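Local coordinates for protein citrate synthase (Thermotoga maritima, PDB 2P2W) that probably catalyses the condensation of oxaloacetate with acetyl-CoA and water to give citrate and CoA in the tricarboxylic acid cycle, at residues P258-L263 and D300-V305; F262-L267 and K275-A280. All coordinates share one frame; numbering follows the deposited sequence.

In the fold
Both contacts start from helix 258-270: interaction 1 sets its first turns against helix 299-309, and interaction 2 sets its middle against the start of helix 275-289. Their centres lie about 8 Å apart, and they meet where Leu267 CD1 packs 3.6 Å from Tyr302 O and 3.8 Å from Val305 CG1. Interaction 1 lies nearer the active site. It contains Asp300, predicted to be catalytic, and the side chain of Ala260 is about 9 Å from that of His250, the other predicted catalytic residue. A citrate anion, probably from the crystallisation liquor, is hydrogen-bonded by Arg259. Interaction 2 is farther out, with the side chain of Leu267 about 11 Å from that of Asp300.

Interaction 1: residues P258-L263 and D300-V305; sequences PRAVFL and DLYSSV
The ring of Tyr302 meets helix 258-270 through its CD2 atom, which lies 3.5 Å from Ala260 O and 4.2 Å from Ala260 CB; the carbonyl oxygen approaches the ring obliquely. On one face of the ring Leu301 CD2, from Tyr302's own helix 299-309, sits 3.7 Å above the plane and toward the rim. The hydroxyl at the far end of the ring hydrogen-bonds to Glu284, beyond the two segments.

The CB of Leu263 is directed toward helix 299-309 and lies 3.9 Å from Tyr302 CB, where the two backbones come nearest. Because Leu263 CG is turned anti to the carbonyl carbon (chi1 -67°), the branch carries CD1 onto Ser303, 3.6 Å from its CA and 3.7 Å from its CB. The side-chain packing is mainly apolar, and no hydrogen bond crosses between the segments. Ser303 OG makes a weak hydrogen bond to Val299 O, within its own helix.

The segment axes approach to 8.3 Å and cross at 36°, both running in broadly the same direction, in the mainly helical citrate synthase fold. Helix 275-289 covers Tyr302 through Phe277 and Ala280, while helix 214-225 packs against Leu301 and Ser304.

Interaction 2: residues F262-L267 and K275-A280; sequences FLKRVL and KLFRIA
Phe277 carries this contact from residues 275-280, reaching across to Lys264 and Leu267 one helical turn apart on helix 258-270. Just before it, Lys275 and Leu276 turn to other partners: Lys275 forms a salt bridge with Glu228, and Leu276 packs on helix 214-225. The side chain of Phe277 leaves its helix with CG anti to the backbone N (chi1 178°), which carries the ring across to helix 258-270. Over one face lies Leu267 CB, 3.8 Å from the ring centroid and 22° off its normal, a CH-pi contact; Leu267 CD1 adds a touch at CD1 of Phe277, 3.7 Å away. At the edge, in plane with the ring, Lys264 CG comes within 3.9 Å of Phe277 CE1, its extended chain crossing the phenylalanine at about a right angle. Lys264 O also approaches CZ of the ring, at 3.7 Å. Replacing Phe277 by alanine would remove the ring, and is likely to leave a gap between the helices, with Leu267 CB deprived of its aromatic face and Lys264 CG of its edge contact. Farther along, Ala280 packs on Leu222. Helices 258-270 and 275-289, consecutive and joined by a short connection, thus pack together within the mainly helical citrate synthase fold.

Interaction 1: residues P258-L263 and D300-V305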
loop_
_atom_site.group_PDB
_atom_site.type_symbol
_atom_site.label_atom_id
_atom_site.label_comp_id
_atom_site.label_asym_id
_atom_site.label_seq_id
_atom_site.Cartn_x
_atom_site.Cartn_y
_atom_site.Cartn_z
ATOM N N PRO A 258 13.187 3.120 -23.623
ATOM C CA PRO A 258 12.737 2.375 -24.811
ATOM C C PRO A 258 11.222 2.344 -25.021
ATOM O O PRO A 258 10.747 2.290 -26.160
ATOM C CB PRO A 258 13.328 0.981 -24.594
ATOM C CG PRO A 258 13.355 0.861 -23.099
ATOM C CD PRO A 258 13.851 2.219 -22.664
ATOM N N ARG A 259 10.468 2.371 -23.927
ATOM C CA ARG A 259 9.010 2.369 -24.017
ATOM C C ARG A 259 8.538 3.724 -24.550
ATOM O O ARG A 259 7.579 3.796 -25.322
ATOM C CB ARG A 259 8.399 2.110 -22.639
ATOM C CG ARG A 259 8.889 0.825 -21.982
ATOM C CD ARG A 259 8.540 0.814 -20.505
ATOM N NE ARG A 259 9.083 1.991 -19.829
ATOM C CZ ARG A 259 8.834 2.309 -18.564
ATOM N NH1 ARG A 259 8.049 1.532 -17.828
ATOM N NH2 ARG A 259 9.362 3.408 -18.036
ATOM N N ALA A 260 9.210 4.797 -24.137
ATOM C CA ALA A 260 8.849 6.137 -24.602
ATOM C C ALA A 260 9.158 6.247 -26.097
ATOM O O ALA A 260 8.382 6.819 -26.863
ATOM C CB ALA A 260 9.629 7.202 -23.822
ATOM N N VAL A 261 10.299 5.698 -26.503
ATOM C CA VAL A 261 10.699 5.724 -27.905
ATOM C C VAL A 261 9.671 4.985 -28.758
ATOM O O VAL A 261 9.255 5.475 -29.815
ATOM C CB VAL A 261 12.082 5.064 -28.098
ATOM C CG1 VAL A 261 12.413 4.966 -29.582
ATOM C CG2 VAL A 261 13.149 5.874 -27.361
ATOM N N PHE A 262 9.260 3.807 -28.294
ATOM C CA PHE A 262 8.278 3.008 -29.013
ATOM C C PHE A 262 6.969 3.792 -29.166
ATOM O O PHE A 262 6.444 3.921 -30.274
ATOM C CB PHE A 262 8.024 1.682 -28.271
ATOM C CG PHE A 262 7.173 0.703 -29.035
ATOM C CD1 PHE A 262 5.814 0.939 -29.233
ATOM C CD2 PHE A 262 7.733 -0.456 -29.565
ATOM C CE1 PHE A 262 5.026 0.037 -29.947
ATOM C CE2 PHE A 262 6.956 -1.368 -30.282
ATOM C CZ PHE A 262 5.600 -1.122 -30.474
ATOM N N LEU A 263 6.450 4.317 -28.060
ATOM C CA LEU A 263 5.205 5.076 -28.103
ATOM C C LEU A 263 5.326 6.374 -28.897
ATOM O O LEU A 263 4.349 6.834 -29.480
ATOM C CB LEU A 263 4.704 5.375 -26.685
ATOM C CG LEU A 263 4.265 4.137 -25.891
ATOM C CD1 LEU A 263 3.799 4.556 -24.510
ATOM C CD2 LEU A 263 3.146 3.414 -26.633
ATOM N N ASP A 300 5.821 8.014 -19.402
ATOM C CA ASP A 300 4.652 8.833 -19.066
ATOM C C ASP A 300 4.377 9.986 -20.037
ATOM O O ASP A 300 3.232 10.419 -20.184
ATOM C CB ASP A 300 4.778 9.424 -17.654
ATOM C CG ASP A 300 4.903 8.364 -16.572
ATOM O OD1 ASP A 300 4.300 7.281 -16.722
ATOM O OD2 ASP A 300 5.591 8.629 -15.559
ATOM N N LEU A 301 5.424 10.494 -20.681
ATOM C CA LEU A 301 5.262 11.609 -21.609
ATOM C C LEU A 301 4.394 11.243 -22.808
ATOM O O LEU A 301 3.479 11.981 -23.169
ATOM C CB LEU A 301 6.630 12.107 -22.109
ATOM C CG LEU A 301 6.615 13.340 -23.029
ATOM C CD1 LEU A 301 6.112 14.556 -22.255
ATOM C CD2 LEU A 301 8.015 13.604 -23.571
ATOM N N TYR A 302 4.672 10.097 -23.419
ATOM C CA TYR A 302 3.924 9.681 -24.593
ATOM C C TYR A 302 2.757 8.739 -24.351
ATOM O O TYR A 302 1.822 8.701 -25.151
ATOM C CB TYR A 302 4.888 9.092 -25.621
ATOM C CG TYR A 302 5.875 10.122 -26.122
ATOM C CD1 TYR A 302 5.434 11.262 -26.802
ATOM C CD2 TYR A 302 7.243 9.974 -25.896
ATOM C CE1 TYR A 302 6.330 12.227 -27.241
ATOM C CE2 TYR A 302 8.152 10.933 -26.334
ATOM C CZ TYR A 302 7.690 12.057 -27.004
ATOM O OH TYR A 302 8.586 13.012 -27.425
ATOM N N SER A 303 2.796 7.968 -23.270
ATOM C CA SER A 303 1.678 7.076 -22.988
ATOM C C SER A 303 0.446 7.945 -22.732
ATOM O O SER A 303 -0.652 7.630 -23.197
ATOM C CB SER A 303 1.959 6.204 -21.758
ATOM O OG SER A 303 1.989 6.981 -20.575
ATOM N N SER A 304 0.638 9.041 -22.003
ATOM C CA SER A 304 -0.465 9.948 -21.693
ATOM C C SER A 304 -1.054 10.551 -22.967
ATOM O O SER A 304 -2.274 10.644 -23.107
ATOM C CB SER A 304 -0.003 11.072 -20.755
ATOM O OG SER A 304 0.943 11.925 -21.375
ATOM N N VAL A 305 -0.194 10.956 -23.898
ATOM C CA VAL A 305 -0.678 11.538 -25.149
ATOM C C VAL A 305 -1.458 10.493 -25.952
ATOM O O VAL A 305 -2.512 10.793 -26.518
ATOM C CB VAL A 305 0.492 12.103 -25.999
ATOM C CG1 VAL A 305 -0.030 12.604 -27.345
ATOM C CG2 VAL A 305 1.155 13.263 -25.251
#

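Interaction 2: residues F262-L267 and K275-A280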
loop_
_atom_site.group_PDB
_atom_site.type_symbol
_atom_site.label_atom_id
_atom_site.label_comp_id
_atom_site.label_asym_id
_atom_site.label_seq_id
_atom_site.Cartn_x
_atom_site.Cartn_y
_atom_site.Cartn_z
ATOM N N PHE A 262 9.260 3.807 -28.294
ATOM C CA PHE A 262 8.278 3.008 -29.013
ATOM C C PHE A 262 6.969 3.792 -29.166
ATOM O O PHE A 262 6.444 3.921 -30.274
ATOM C CB PHE A 262 8.024 1.682 -28.271
ATOM C CG PHE A 262 7.173 0.703 -29.035
ATOM C CD1 PHE A 262 5.814 0.939 -29.233
ATOM C CD2 PHE A 262 7.733 -0.456 -29.565
ATOM C CE1 PHE A 262 5.026 0.037 -29.947
ATOM C CE2 PHE A 262 6.956 -1.368 -30.282
ATOM C CZ PHE A 262 5.600 -1.122 -30.474
ATOM N N LEU A 263 6.450 4.317 -28.060
ATOM C CA LEU A 263 5.205 5.076 -28.103
ATOM C C LEU A 263 5.326 6.374 -28.897
ATOM O O LEU A 263 4.349 6.834 -29.480
ATOM C CB LEU A 263 4.704 5.375 -26.685
ATOM C CG LEU A 263 4.265 4.137 -25.891
ATOM C CD1 LEU A 263 3.799 4.556 -24.510
ATOM C CD2 LEU A 263 3.146 3.414 -26.633
ATOM N N LYS A 264 6.511 6.976 -28.920
ATOM C CA LYS A 264 6.678 8.197 -29.697
ATOM C C LYS A 264 6.486 7.851 -31.173
ATOM O O LYS A 264 5.882 8.615 -31.928
ATOM C CB LYS A 264 8.068 8.807 -29.491
ATOM C CG LYS A 264 8.219 10.162 -30.168
ATOM C CD LYS A 264 9.626 10.717 -30.041
ATOM C CE LYS A 264 9.724 12.080 -30.715
ATOM N NZ LYS A 264 11.116 12.603 -30.675
ATOM N N ARG A 265 6.990 6.687 -31.578
ATOM C CA ARG A 265 6.856 6.254 -32.962
ATOM C C ARG A 265 5.390 5.972 -33.278
ATOM O O ARG A 265 4.907 6.285 -34.368
ATOM C CB ARG A 265 7.699 4.999 -33.220
ATOM C CG ARG A 265 7.648 4.530 -34.670
ATOM C CD ARG A 265 8.642 3.408 -34.966
ATOM N NE ARG A 265 8.365 2.195 -34.202
ATOM C CZ ARG A 265 8.995 1.846 -33.083
ATOM N NH1 ARG A 265 9.954 2.617 -32.582
ATOM N NH2 ARG A 265 8.665 0.721 -32.465
ATOM N N VAL A 266 4.683 5.374 -32.326
ATOM C CA VAL A 266 3.267 5.072 -32.506
ATOM C C VAL A 266 2.509 6.361 -32.815
ATOM O O VAL A 266 1.735 6.430 -33.773
ATOM C CB VAL A 266 2.676 4.436 -31.234
ATOM C CG1 VAL A 266 1.161 4.366 -31.336
ATOM C CG2 VAL A 266 3.267 3.044 -31.030
ATOM N N LEU A 267 2.739 7.382 -31.998
ATOM C CA LEU A 267 2.083 8.670 -32.188
ATOM C C LEU A 267 2.503 9.322 -33.506
ATOM O O LEU A 267 1.678 9.899 -34.217
ATOM C CB LEU A 267 2.404 9.595 -31.013
ATOM C CG LEU A 267 1.758 9.170 -29.688
ATOM C CD1 LEU A 267 2.368 9.940 -28.518
ATOM C CD2 LEU A 267 0.261 9.411 -29.769
ATOM N N LYS A 275 -1.967 18.127 -31.409
ATOM C CA LYS A 275 -1.341 19.309 -30.817
ATOM C C LYS A 275 -0.510 18.890 -29.601
ATOM O O LYS A 275 0.601 19.374 -29.395
ATOM C CB LYS A 275 -2.425 20.311 -30.398
ATOM C CG LYS A 275 -1.940 21.548 -29.652
ATOM C CD LYS A 275 -1.326 22.602 -30.567
ATOM C CE LYS A 275 0.191 22.535 -30.603
ATOM N NZ LYS A 275 0.740 23.576 -31.531
ATOM N N LEU A 276 -1.060 17.985 -28.798
ATOM C CA LEU A 276 -0.359 17.499 -27.614
ATOM C C LEU A 276 0.951 16.831 -28.016
ATOM O O LEU A 276 2.000 17.087 -27.423
ATOM C CB LEU A 276 -1.239 16.502 -26.846
ATOM C CG LEU A 276 -2.489 17.101 -26.190
ATOM C CD1 LEU A 276 -3.361 15.994 -25.600
ATOM C CD2 LEU A 276 -2.062 18.089 -25.102
ATOM N N PHE A 277 0.893 15.975 -29.030
ATOM C CA PHE A 277 2.091 15.292 -29.479
ATOM C C PHE A 277 3.140 16.284 -29.981
ATOM O O PHE A 277 4.318 16.158 -29.654
ATOM C CB PHE A 277 1.760 14.285 -30.585
ATOM C CG PHE A 277 2.966 13.576 -31.134
ATOM C CD1 PHE A 277 3.782 12.814 -30.300
ATOM C CD2 PHE A 277 3.297 13.678 -32.483
ATOM C CE1 PHE A 277 4.912 12.161 -30.801
ATOM C CE2 PHE A 277 4.422 13.031 -32.992
ATOM C CZ PHE A 277 5.232 12.272 -32.150
ATOM N N ARG A 278 2.713 17.270 -30.766
ATOM C CA ARG A 278 3.645 18.263 -31.306
ATOM C C ARG A 278 4.392 18.965 -30.171
ATOM O O ARG A 278 5.605 19.161 -30.239
ATOM C CB ARG A 278 2.904 19.319 -32.141
ATOM C CG ARG A 278 2.175 18.813 -33.392
ATOM C CD ARG A 278 3.121 18.388 -34.508
ATOM N NE ARG A 278 2.413 18.087 -35.761
ATOM C CZ ARG A 278 2.050 18.990 -36.672
ATOM N NH1 ARG A 278 2.324 20.276 -36.497
ATOM N NH2 ARG A 278 1.403 18.605 -37.768
ATOM N N ILE A 279 3.661 19.351 -29.132
ATOM C CA ILE A 279 4.276 20.036 -27.998
ATOM C C ILE A 279 5.247 19.113 -27.253
ATOM O O ILE A 279 6.370 19.504 -26.935
ATOM C CB ILE A 279 3.193 20.560 -27.018
ATOM C CG1 ILE A 279 2.278 21.551 -27.747
ATOM C CG2 ILE A 279 3.849 21.246 -25.815
ATOM C CD1 ILE A 279 1.048 21.974 -26.958
ATOM N N ALA A 280 4.812 17.887 -26.987
ATOM C CA ALA A 280 5.646 16.915 -26.276
ATOM C C ALA A 280 6.926 16.607 -27.058
ATOM O O ALA A 280 8.011 16.453 -26.482
ATOM C CB ALA A 280 4.855 15.631 -26.045
#